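Local coordinates for protein mandelate racemase / muconate lactonizing enzyme (Burkholderia pseudomallei, PDB 2POD) that belongs to the enolase superfamily, binds a sodium ion and may act as a lyase, although its precise function is unknown, at residues Lys194-Leu197 against Lys198-Leu201; Pro203-Lys206 against Ile207-Ala210; Gly279-Asp282 against Leu283-Asn287; Arg350-Asp354 against Gly355-Asp359. One frame throughout, in Å; residues are numbered along the deposited sequence.

Contact 1 (Lys194-Leu197 against Lys198-Leu201); sequences KSDL and KRAL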
loop_
_atom_site.group_PDB
_atom_site.type_symbol
_atom_site.label_atom_id
_atom_site.label_comp_id
_atom_site.label_asym_id
_atom_site.label_seq_id
_atom_site.Cartn_x
_atom_site.Cartn_y
_atom_site.Cartn_z
ATOM N N LYS B 194 35.624 8.089 -4.459
ATOM C CA LYS B 194 35.280 9.520 -4.452
ATOM C C LYS B 194 36.120 10.345 -5.432
ATOM O O LYS B 194 35.658 11.368 -5.943
ATOM C CB LYS B 194 35.428 10.093 -3.040
ATOM C CG LYS B 194 34.114 10.218 -2.269
ATOM C CD LYS B 194 34.261 9.761 -0.822
ATOM C CE LYS B 194 34.496 10.928 0.121
ATOM N NZ LYS B 194 35.313 10.509 1.294
ATOM N N SER B 195 37.343 9.887 -5.689
ATOM C CA SER B 195 38.258 10.566 -6.597
ATOM C C SER B 195 38.007 10.186 -8.058
ATOM O O SER B 195 38.121 11.030 -8.951
ATOM C CB SER B 195 39.718 10.314 -6.188
ATOM O OG SER B 195 40.160 9.012 -6.547
ATOM N N ASP B 196 37.656 8.922 -8.296
ATOM C CA ASP B 196 37.202 8.475 -9.618
ATOM C C ASP B 196 35.881 9.119 -10.026
ATOM O O ASP B 196 35.633 9.341 -11.213
ATOM C CB ASP B 196 37.072 6.946 -9.667
ATOM C CG ASP B 196 38.400 6.246 -9.949
ATOM O OD1 ASP B 196 38.426 4.996 -9.918
ATOM O OD2 ASP B 196 39.414 6.933 -10.210
ATOM N N LEU B 197 35.047 9.419 -9.035
ATOM C CA LEU B 197 33.786 10.112 -9.250
ATOM C C LEU B 197 34.021 11.551 -9.694
ATOM O O LEU B 197 33.368 12.033 -10.624
ATOM C CB LEU B 197 32.921 10.054 -7.978
ATOM C CG LEU B 197 31.458 10.525 -8.003
ATOM C CD1 LEU B 197 30.743 10.219 -9.313
ATOM C CD2 LEU B 197 30.673 9.960 -6.822
ATOM N N LYS B 198 34.969 12.213 -9.035
ATOM C CA LYS B 198 35.339 13.594 -9.344
ATOM C C LYS B 198 36.024 13.727 -10.709
ATOM O O LYS B 198 35.909 14.764 -11.369
ATOM C CB LYS B 198 36.239 14.162 -8.245
ATOM C CG LYS B 198 36.024 15.642 -7.975
ATOM C CD LYS B 198 35.090 15.867 -6.792
ATOM C CE LYS B 198 35.868 16.235 -5.540
ATOM N NZ LYS B 198 35.520 15.343 -4.403
ATOM N N ARG B 199 36.725 12.673 -11.122
ATOM C CA ARG B 199 37.382 12.641 -12.425
ATOM C C ARG B 199 36.409 12.304 -13.553
ATOM O O ARG B 199 36.615 12.703 -14.699
ATOM C CB ARG B 199 38.548 11.650 -12.414
ATOM C CG ARG B 199 39.807 12.168 -13.106
ATOM C CD ARG B 199 40.956 11.156 -13.071
ATOM N NE ARG B 199 41.254 10.683 -11.718
ATOM C CZ ARG B 199 41.149 9.416 -11.321
ATOM N NH1 ARG B 199 40.750 8.474 -12.171
ATOM N NH2 ARG B 199 41.441 9.090 -10.068
ATOM N N ALA B 200 35.353 11.564 -13.221
ATOM C CA ALA B 200 34.253 11.320 -14.152
ATOM C C ALA B 200 33.279 12.496 -14.234
ATOM O O ALA B 200 32.510 12.601 -15.183
ATOM C CB ALA B 200 33.523 10.039 -13.783
ATOM N N LEU B 201 33.319 13.377 -13.237
ATOM C CA LEU B 201 32.533 14.608 -13.250
ATOM C C LEU B 201 33.128 15.707 -14.134
ATOM O O LEU B 201 32.428 16.651 -14.510
ATOM C CB LEU B 201 32.344 15.129 -11.823
ATOM C CG LEU B 201 30.970 15.027 -11.153
ATOM C CD1 LEU B 201 30.255 13.716 -11.461
ATOM C CD2 LEU B 201 31.106 15.220 -9.655
#
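Leu-197 and Leu-201 sit one turn apart along the helix that starts at Lys-194, where Leu-197 CD1 comes to 4.1 Å from Leu-201 CD1. In the main chain, Leu-197 O takes a weak hydrogen bond from Leu-201 N. Both side chains lie on Phe-180 and on helix 227-237, Leu-197 against Ile-233 and Leu-201 against Leu-237. Lys-198 begins with an ordinary helical bond, its N 3.3 Å from Lys-194 O. Its chain then kinks at every torsion from chi2 onward and ends in a salt bridge to Asp-213 of the second subunit. Arg-199 turns to another side of the helix, where it runs next to Asp-196. Asp-196 OD2 is 2.8 Å from Arg-199 NH1 and 3.0 Å from Arg-199 NH2, and the carboxylate stands almost square to the guanidinium, the planes 87° apart. OD2 sits between the two nitrogens, so the N-H of NH1 meets it at 122° and the bond is weak. Ser-195 O lies over one face of the guanidinium, toward its rim. The chemistry divides this helix: the leucines pack one side against Phe-180 and helix 227-237, a locally paired arginine marks another, and the charge of Lys-198 is spent on the neighbouring subunit.

Contact 2 (Pro203-Lys206 against Ile207-Ala210); sequences PFEK and IRRA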
loop_
_atom_site.group_PDB
_atom_site.type_symbol
_atom_site.label_atom_id
_atom_site.label_comp_id
_atom_site.label_asym_id
_atom_site.label_seq_id
_atom_site.Cartn_x
_atom_site.Cartn_y
_atom_site.Cartn_z
ATOM N N PRO B 203 34.178 15.851 -17.430
ATOM C CA PRO B 203 33.342 16.142 -18.606
ATOM C C PRO B 203 32.116 17.045 -18.423
ATOM O O PRO B 203 31.719 17.697 -19.382
ATOM C CB PRO B 203 32.914 14.752 -19.079
ATOM C CG PRO B 203 34.041 13.885 -18.686
ATOM C CD PRO B 203 34.455 14.401 -17.338
ATOM N N PHE B 204 31.526 17.091 -17.228
ATOM C CA PHE B 204 30.361 17.944 -16.991
ATOM C C PHE B 204 30.727 19.396 -16.708
ATOM O O PHE B 204 29.999 20.306 -17.105
ATOM C CB PHE B 204 29.452 17.376 -15.889
ATOM C CG PHE B 204 28.838 16.056 -16.244
ATOM C CD1 PHE B 204 27.702 15.998 -17.046
ATOM C CD2 PHE B 204 29.409 14.869 -15.798
ATOM C CE1 PHE B 204 27.140 14.777 -17.393
ATOM C CE2 PHE B 204 28.863 13.641 -16.145
ATOM C CZ PHE B 204 27.725 13.593 -16.943
ATOM N N GLU B 205 31.848 19.605 -16.020
ATOM C CA GLU B 205 32.305 20.955 -15.674
ATOM C C GLU B 205 32.841 21.717 -16.885
ATOM O O GLU B 205 32.606 22.920 -17.011
ATOM C CB GLU B 205 33.356 20.914 -14.560
ATOM C CG GLU B 205 33.623 22.270 -13.908
ATOM C CD GLU B 205 33.835 22.183 -12.406
ATOM O OE1 GLU B 205 33.766 23.239 -11.738
ATOM O OE2 GLU B 205 34.072 21.067 -11.892
ATOM N N LYS B 206 33.549 21.004 -17.764
ATOM C CA LYS B 206 34.077 21.561 -19.010
ATOM C C LYS B 206 32.996 22.192 -19.880
ATOM O O LYS B 206 33.146 23.329 -20.332
ATOM C CB LYS B 206 34.842 20.494 -19.801
ATOM C CG LYS B 206 36.320 20.410 -19.446
ATOM C CD LYS B 206 37.002 19.222 -20.112
ATOM C CE LYS B 206 38.515 19.419 -20.192
ATOM N NZ LYS B 206 39.207 19.160 -18.895
ATOM N N ILE B 207 31.899 21.465 -20.091
ATOM C CA ILE B 207 30.795 21.975 -20.903
ATOM C C ILE B 207 29.915 22.999 -20.174
ATOM O O ILE B 207 29.267 23.832 -20.813
ATOM C CB ILE B 207 29.978 20.849 -21.633
ATOM C CG1 ILE B 207 28.635 20.562 -20.969
ATOM C CG2 ILE B 207 30.773 19.583 -21.789
ATOM C CD1 ILE B 207 27.486 20.977 -21.832
ATOM N N ARG B 208 29.915 22.943 -18.843
ATOM C CA ARG B 208 29.296 23.977 -18.015
ATOM C C ARG B 208 29.967 25.339 -18.221
ATOM O O ARG B 208 29.289 26.362 -18.316
ATOM C CB ARG B 208 29.333 23.575 -16.536
ATOM C CG ARG B 208 28.037 23.838 -15.770
ATOM C CD ARG B 208 28.217 24.855 -14.645
ATOM N NE ARG B 208 29.219 24.440 -13.658
ATOM C CZ ARG B 208 28.955 23.779 -12.531
ATOM N NH1 ARG B 208 27.711 23.438 -12.218
ATOM N NH2 ARG B 208 29.945 23.458 -11.708
ATOM N N ARG B 209 31.296 25.340 -18.311
ATOM C CA ARG B 209 32.055 26.555 -18.600
ATOM C C ARG B 209 31.922 27.025 -20.050
ATOM O O ARG B 209 31.845 28.228 -20.304
ATOM C CB ARG B 209 33.527 26.377 -18.226
ATOM C CG ARG B 209 33.911 27.010 -16.903
ATOM C CD ARG B 209 33.773 26.026 -15.752
ATOM N NE ARG B 209 34.248 26.590 -14.489
ATOM C CZ ARG B 209 35.500 26.504 -14.043
ATOM N NH1 ARG B 209 35.825 27.051 -12.880
ATOM N NH2 ARG B 209 36.430 25.873 -14.754
ATOM N N ALA B 210 31.889 26.076 -20.989
ATOM C CA ALA B 210 31.838 26.391 -22.423
ATOM C C ALA B 210 30.490 26.952 -22.881
ATOM O O ALA B 210 30.413 28.100 -23.328
ATOM C CB ALA B 210 32.225 25.183 -23.256
#
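Pro-203 meets Ile-207 through its carbonyl: Pro-203 O lies 3.2 Å from Ile-207 CG2, on a side chain that also packs on helix 160-170. Phe-204 O takes the N-H of Arg-208 at 3.2 Å, in the i to i+4 pattern of helix 202-210, while the ring packs on Val-217 and Val-219 of barrel strand 216-220, which follows this helix in the chain. Glu-205 does more. Its O accepts from Arg-209 N at 3.0 Å, and its side chain, CG anti to the backbone N (chi1 -166°), runs alongside that of Arg-209, with Glu-205 CG 4.2 Å from Arg-209 CD. Glu-205 OE1 approaches the edge of the Arg-208 guanidinium in its plane, yet at 3.8 Å from Arg-208 NH2 the salt bridge is long; Arg-208 also has a salt bridge to Glu-239, and Glu-205 OE2 a weak bond to Tyr-240. The same OE1 stands over a face of the Arg-209 guanidinium, 4.4 Å from Arg-209 NE, where only the opposite charges count. Lys-206 closes the series, Lys-206 O receiving Ala-210 N at 3.1 Å. The carboxylate of Glu-205 thus probably acts on both arginines mainly through its field, while the main-chain bonds hold the turn.

Contact 3 (Gly279-Asp282 against Leu283-Asn287); sequences GFRD and LLETN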
loop_
_atom_site.group_PDB
_atom_site.type_symbol
_atom_site.label_atom_id
_atom_site.label_comp_id
_atom_site.label_asym_id
_atom_site.label_seq_id
_atom_site.Cartn_x
_atom_site.Cartn_y
_atom_site.Cartn_z
ATOM N N GLY B 279 6.406 -5.040 -20.736
ATOM C CA GLY B 279 7.617 -4.482 -20.136
ATOM C C GLY B 279 7.432 -3.036 -19.711
ATOM O O GLY B 279 7.970 -2.609 -18.698
ATOM N N PHE B 280 6.647 -2.288 -20.480
ATOM C CA PHE B 280 6.415 -0.884 -20.188
ATOM C C PHE B 280 5.294 -0.584 -19.212
ATOM O O PHE B 280 5.390 0.398 -18.478
ATOM C CB PHE B 280 6.353 -0.043 -21.462
ATOM C CG PHE B 280 7.697 0.159 -22.092
ATOM C CD1 PHE B 280 8.509 1.209 -21.693
ATOM C CD2 PHE B 280 8.173 -0.727 -23.054
ATOM C CE1 PHE B 280 9.762 1.386 -22.251
ATOM C CE2 PHE B 280 9.427 -0.555 -23.625
ATOM C CZ PHE B 280 10.225 0.501 -23.217
ATOM N N ARG B 281 4.265 -1.435 -19.165
ATOM C CA ARG B 281 3.346 -1.468 -18.011
ATOM C C ARG B 281 4.101 -1.601 -16.685
ATOM O O ARG B 281 3.822 -0.856 -15.740
ATOM C CB ARG B 281 2.255 -2.549 -18.150
ATOM C CG ARG B 281 1.966 -3.321 -16.855
ATOM C CD ARG B 281 0.499 -3.500 -16.536
ATOM N NE ARG B 281 0.010 -4.838 -16.837
ATOM C CZ ARG B 281 -0.577 -5.658 -15.966
ATOM N NH1 ARG B 281 -0.759 -5.309 -14.703
ATOM N NH2 ARG B 281 -0.985 -6.848 -16.374
ATOM N N ASP B 282 5.073 -2.518 -16.650
ATOM C CA ASP B 282 5.855 -2.814 -15.455
ATOM C C ASP B 282 6.661 -1.602 -15.020
ATOM O O ASP B 282 6.722 -1.305 -13.831
ATOM C CB ASP B 282 6.783 -4.016 -15.684
ATOM C CG ASP B 282 6.036 -5.355 -15.686
ATOM O OD1 ASP B 282 4.804 -5.351 -15.478
ATOM O OD2 ASP B 282 6.682 -6.414 -15.906
ATOM N N LEU B 283 7.254 -0.911 -15.995
ATOM C CA LEU B 283 7.973 0.343 -15.769
ATOM C C LEU B 283 7.061 1.481 -15.304
ATOM O O LEU B 283 7.417 2.236 -14.395
ATOM C CB LEU B 283 8.765 0.750 -17.028
ATOM C CG LEU B 283 9.454 2.122 -17.046
ATOM C CD1 LEU B 283 10.583 2.148 -16.029
ATOM C CD2 LEU B 283 9.966 2.500 -18.437
ATOM N N LEU B 284 5.886 1.597 -15.921
ATOM C CA LEU B 284 4.969 2.690 -15.608
ATOM C C LEU B 284 4.354 2.553 -14.215
ATOM O O LEU B 284 4.107 3.556 -13.540
ATOM C CB LEU B 284 3.904 2.854 -16.698
ATOM C CG LEU B 284 4.393 3.482 -18.013
ATOM C CD1 LEU B 284 3.335 3.409 -19.091
ATOM C CD2 LEU B 284 4.853 4.911 -17.830
ATOM N N GLU B 285 4.167 1.306 -13.784
ATOM C CA GLU B 285 3.734 0.973 -12.434
ATOM C C GLU B 285 4.682 1.374 -11.293
ATOM O O GLU B 285 4.223 1.576 -10.165
ATOM C CB GLU B 285 3.381 -0.515 -12.337
ATOM C CG GLU B 285 1.986 -0.841 -12.884
ATOM C CD GLU B 285 1.709 -2.329 -13.025
ATOM O OE1 GLU B 285 2.603 -3.157 -12.730
ATOM O OE2 GLU B 285 0.578 -2.668 -13.436
ATOM N N THR B 286 5.983 1.486 -11.572
ATOM C CA THR B 286 6.963 1.905 -10.551
ATOM C C THR B 286 6.793 3.355 -10.070
ATOM O O THR B 286 7.192 3.683 -8.950
ATOM C CB THR B 286 8.427 1.706 -11.005
ATOM O OG1 THR B 286 8.754 2.636 -12.055
ATOM C CG2 THR B 286 8.657 0.280 -11.477
ATOM N N ASN B 287 6.180 4.190 -10.914
ATOM C CA ASN B 287 6.161 5.653 -10.778
ATOM C C ASN B 287 7.539 6.307 -10.652
ATOM O O ASN B 287 7.722 7.276 -9.920
ATOM C CB ASN B 287 5.198 6.115 -9.673
ATOM C CG ASN B 287 3.760 5.683 -9.931
ATOM O OD1 ASN B 287 3.121 6.140 -10.883
ATOM N ND2 ASN B 287 3.246 4.794 -9.083
HETATM O O HOH W 1 4.165 -5.662 -12.956
#
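Arg-281 and Glu-285 form the salt bridge of this turn: Arg-281 NH1 gives a nearly straight hydrogen bond, 167° at the hydrogen, to Glu-285 OE2 at 3.2 Å. The oxygen uses its syn lone pair and lies close to the guanidinium plane, at the edge of the group, while the carboxylate itself is turned 86° from that plane. Glu-285 OE2 also touches the aliphatic part of the arginine, 3.2 Å from Arg-281 CD. A water joins one oxygen of each acid: it donates to Asp-282 OD1 at 2.6 Å and to Glu-285 OE1 at 3.0 Å. Asp-282 OD1 and Glu-285 OE1 are themselves 4.1 Å apart; the water, Arg-281 and Arg-77 of the third subunit, which makes a salt bridge to Asp-282 OD2, probably offset the like charges. All three polar ends also reach serines of the third subunit, with Arg-281, Asp-282 and Glu-285 bonded to its Ser-256, Ser-253 and Ser-255.

Helix 276-285 is the crossover of a beta-alpha-beta unit of the barrel, linking strand 268-270 to strand 289-294, and its apolar side faces the second of these. There Phe-280 and Leu-283 lie side by side, Phe-280 CD1 being 3.8 Å from Leu-283 CD2; the ring continues onto Val-292 and Leu-294, and Leu-283 onto Ala-289.

Main-chain bonds tie the turns together, Leu-283 N to Gly-279 O, Leu-284 N to Phe-280 O and Glu-285 N to Arg-281 O. Farther on, Thr-286 OG1 folds back to Leu-283 O at 2.7 Å. Its hydroxyl stands between N and the carbonyl carbon (chi1 69°), and Leu-283 O takes the Thr-286 N-H as well.

Contact 4 (Arg350-Asp354 against Gly355-Asp359); sequences RAFYD and GWYRD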
loop_
_atom_site.group_PDB
_atom_site.type_symbol
_atom_site.label_atom_id
_atom_site.label_comp_id
_atom_site.label_asym_id
_atom_site.label_seq_id
_atom_site.Cartn_x
_atom_site.Cartn_y
_atom_site.Cartn_z
ATOM N N ARG B 350 25.924 11.869 -35.389
ATOM C CA ARG B 350 26.407 12.580 -36.578
ATOM C C ARG B 350 27.513 11.852 -37.344
ATOM O O ARG B 350 27.550 11.900 -38.574
ATOM C CB ARG B 350 26.775 14.037 -36.266
ATOM C CG ARG B 350 27.862 14.213 -35.221
ATOM C CD ARG B 350 28.149 15.673 -34.954
ATOM N NE ARG B 350 29.355 15.814 -34.142
ATOM C CZ ARG B 350 30.022 16.950 -33.962
ATOM N NH1 ARG B 350 29.607 18.074 -34.528
ATOM N NH2 ARG B 350 31.112 16.957 -33.208
ATOM N N ALA B 351 28.369 11.138 -36.611
ATOM C CA ALA B 351 29.368 10.230 -37.194
ATOM C C ALA B 351 28.760 9.062 -37.980
ATOM O O ALA B 351 29.458 8.389 -38.744
ATOM C CB ALA B 351 30.296 9.702 -36.107
ATOM N N PHE B 352 27.468 8.820 -37.782
ATOM C CA PHE B 352 26.781 7.719 -38.444
ATOM C C PHE B 352 26.087 8.233 -39.707
ATOM O O PHE B 352 26.325 7.710 -40.800
ATOM C CB PHE B 352 25.764 7.065 -37.496
ATOM C CG PHE B 352 26.364 6.116 -36.479
ATOM C CD1 PHE B 352 27.686 6.240 -36.047
ATOM C CD2 PHE B 352 25.577 5.103 -35.928
ATOM C CE1 PHE B 352 28.218 5.361 -35.104
ATOM C CE2 PHE B 352 26.101 4.221 -34.978
ATOM C CZ PHE B 352 27.426 4.352 -34.567
ATOM N N TYR B 353 25.248 9.265 -39.558
ATOM C CA TYR B 353 24.485 9.810 -40.688
ATOM C C TYR B 353 25.249 10.683 -41.690
ATOM O O TYR B 353 24.865 10.754 -42.859
ATOM C CB TYR B 353 23.140 10.437 -40.264
ATOM C CG TYR B 353 23.228 11.673 -39.390
ATOM C CD1 TYR B 353 23.606 12.911 -39.916
ATOM C CD2 TYR B 353 22.895 11.613 -38.041
ATOM C CE1 TYR B 353 23.681 14.042 -39.116
ATOM C CE2 TYR B 353 22.964 12.741 -37.234
ATOM C CZ TYR B 353 23.360 13.948 -37.774
ATOM O OH TYR B 353 23.427 15.063 -36.973
ATOM N N ASP B 354 26.308 11.352 -41.235
ATOM C CA ASP B 354 27.275 11.966 -42.161
ATOM C C ASP B 354 28.364 10.973 -42.574
ATOM O O ASP B 354 29.097 11.214 -43.537
ATOM C CB ASP B 354 27.914 13.239 -41.579
ATOM C CG ASP B 354 26.886 14.260 -41.093
ATOM O OD1 ASP B 354 26.003 14.673 -41.879
ATOM O OD2 ASP B 354 26.978 14.669 -39.915
ATOM N N GLY B 355 28.460 9.861 -41.849
ATOM C CA GLY B 355 29.476 8.849 -42.108
ATOM C C GLY B 355 28.939 7.620 -42.815
ATOM O O GLY B 355 28.469 7.707 -43.951
ATOM N N TRP B 356 28.999 6.479 -42.128
ATOM C CA TRP B 356 28.852 5.164 -42.755
ATOM C C TRP B 356 27.451 4.768 -43.231
ATOM O O TRP B 356 27.297 3.730 -43.881
ATOM C CB TRP B 356 29.459 4.065 -41.874
ATOM C CG TRP B 356 28.766 3.828 -40.546
ATOM C CD1 TRP B 356 29.059 4.428 -39.353
ATOM C CD2 TRP B 356 27.695 2.908 -40.277
ATOM N NE1 TRP B 356 28.231 3.949 -38.365
ATOM C CE2 TRP B 356 27.386 3.016 -38.904
ATOM C CE3 TRP B 356 26.960 2.012 -41.066
ATOM C CZ2 TRP B 356 26.375 2.259 -38.299
ATOM C CZ3 TRP B 356 25.956 1.254 -40.461
ATOM C CH2 TRP B 356 25.674 1.387 -39.093
ATOM N N TYR B 357 26.445 5.585 -42.914
ATOM C CA TYR B 357 25.067 5.366 -43.386
ATOM C C TYR B 357 24.953 5.627 -44.891
ATOM O O TYR B 357 24.148 4.988 -45.580
ATOM C CB TYR B 357 24.081 6.306 -42.676
ATOM C CG TYR B 357 23.647 5.953 -41.260
ATOM C CD1 TYR B 357 22.681 6.726 -40.614
ATOM C CD2 TYR B 357 24.187 4.870 -40.570
ATOM C CE1 TYR B 357 22.270 6.443 -39.322
ATOM C CE2 TYR B 357 23.775 4.571 -39.274
ATOM C CZ TYR B 357 22.814 5.366 -38.656
ATOM O OH TYR B 357 22.396 5.092 -37.370
ATOM N N ARG B 358 25.766 6.567 -45.381
ATOM C CA ARG B 358 25.526 7.263 -46.653
ATOM C C ARG B 358 25.600 6.346 -47.873
ATOM O O ARG B 358 24.912 6.573 -48.871
ATOM C CB ARG B 358 26.507 8.427 -46.821
ATOM C CG ARG B 358 26.322 9.564 -45.827
ATOM C CD ARG B 358 26.378 10.920 -46.520
ATOM N NE ARG B 358 25.491 11.893 -45.885
ATOM C CZ ARG B 358 24.193 12.039 -46.160
ATOM N NH1 ARG B 358 23.600 11.278 -47.074
ATOM N NH2 ARG B 358 23.485 12.955 -45.515
ATOM N N ASP B 359 26.425 5.306 -47.775
ATOM C CA ASP B 359 26.693 4.397 -48.889
ATOM C C ASP B 359 25.608 3.342 -49.040
ATOM O O ASP B 359 25.454 2.749 -50.113
ATOM C CB ASP B 359 28.051 3.715 -48.701
ATOM C CG ASP B 359 29.077 4.631 -48.055
ATOM O OD1 ASP B 359 29.163 4.634 -46.805
ATOM O OD2 ASP B 359 29.780 5.355 -48.797
#
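A pi-type turn in helix 350-356, just after barrel strand 346-348, brings Phe-352 and Tyr-357 together with Trp-356 in an aromatic cluster. The wider turn appears in the main chain: Phe-352 O takes the N-H of Tyr-357, five residues on, at 3.0 Å with an angle of 157° at the hydrogen, and a weak bond from Gly-355 N comes to the same oxygen. Gly-355 also brings its CA within 3.4 Å of Ala-351 O as a CA-H...O contact.

Phe-352 is met from two directions. Over one face stands the indole edge of Trp-356, edge-to-face, with Trp-356 NE1 3.3 Å from Phe-352 CD1 and the planes at 61°. At the ring's rim, in its plane, Tyr-357 OH lies 3.5 Å from Phe-352 CD2. The CB of Phe-352 meanwhile rests over the tyrosine face, 3.8 Å from the centroid of the Tyr-357 ring, a CH-pi contact. Tyr-357 is brought back over the turn by its first torsion, CG anti to its own carbonyl carbon (chi1 -78°); this lays Tyr-357 CD1 3.8 Å from Tyr-353 CB. Farther along, the guanidinium of Arg-358 turns one face to Tyr-353 O.

The cluster is fastened outward on several sides. Tyr-357 OH is hydrogen-bonded to Thr-325 O and Asp-323 OD2, which ties the end of the side chain to that loop, and its ring packs on helix 327-339 at Pro-327 and Leu-330. Trp-356 stacks on Phe-16, in the loop joining strands 5-13 and 19-26 of the N-terminal sheet, while Arg-350, at the start of the helix, makes salt bridges to Asp-152 and to Asp-166 of helix 160-170.

Along the chain the four contacts come in series; each is a turn of helix, so none closes a long loop and none nests or crosses. Contacts 1 and 2 belong to consecutive helices, 194-200 and 202-210, which lead into strand 216-220; their centres are 14 Å apart on one side of the chain's centre. Contact 3 follows strands 216-220, 244-246 and 268-270, in the crossover to strand 289-294. Contact 4 comes after strand 346-348, which pairs with 117-122, and lies opposite contact 3 across the chain's centre, their centres about 35 Å apart. All four belong to the barrel domain; contacts 1 and 3 also reach neighbouring subunits.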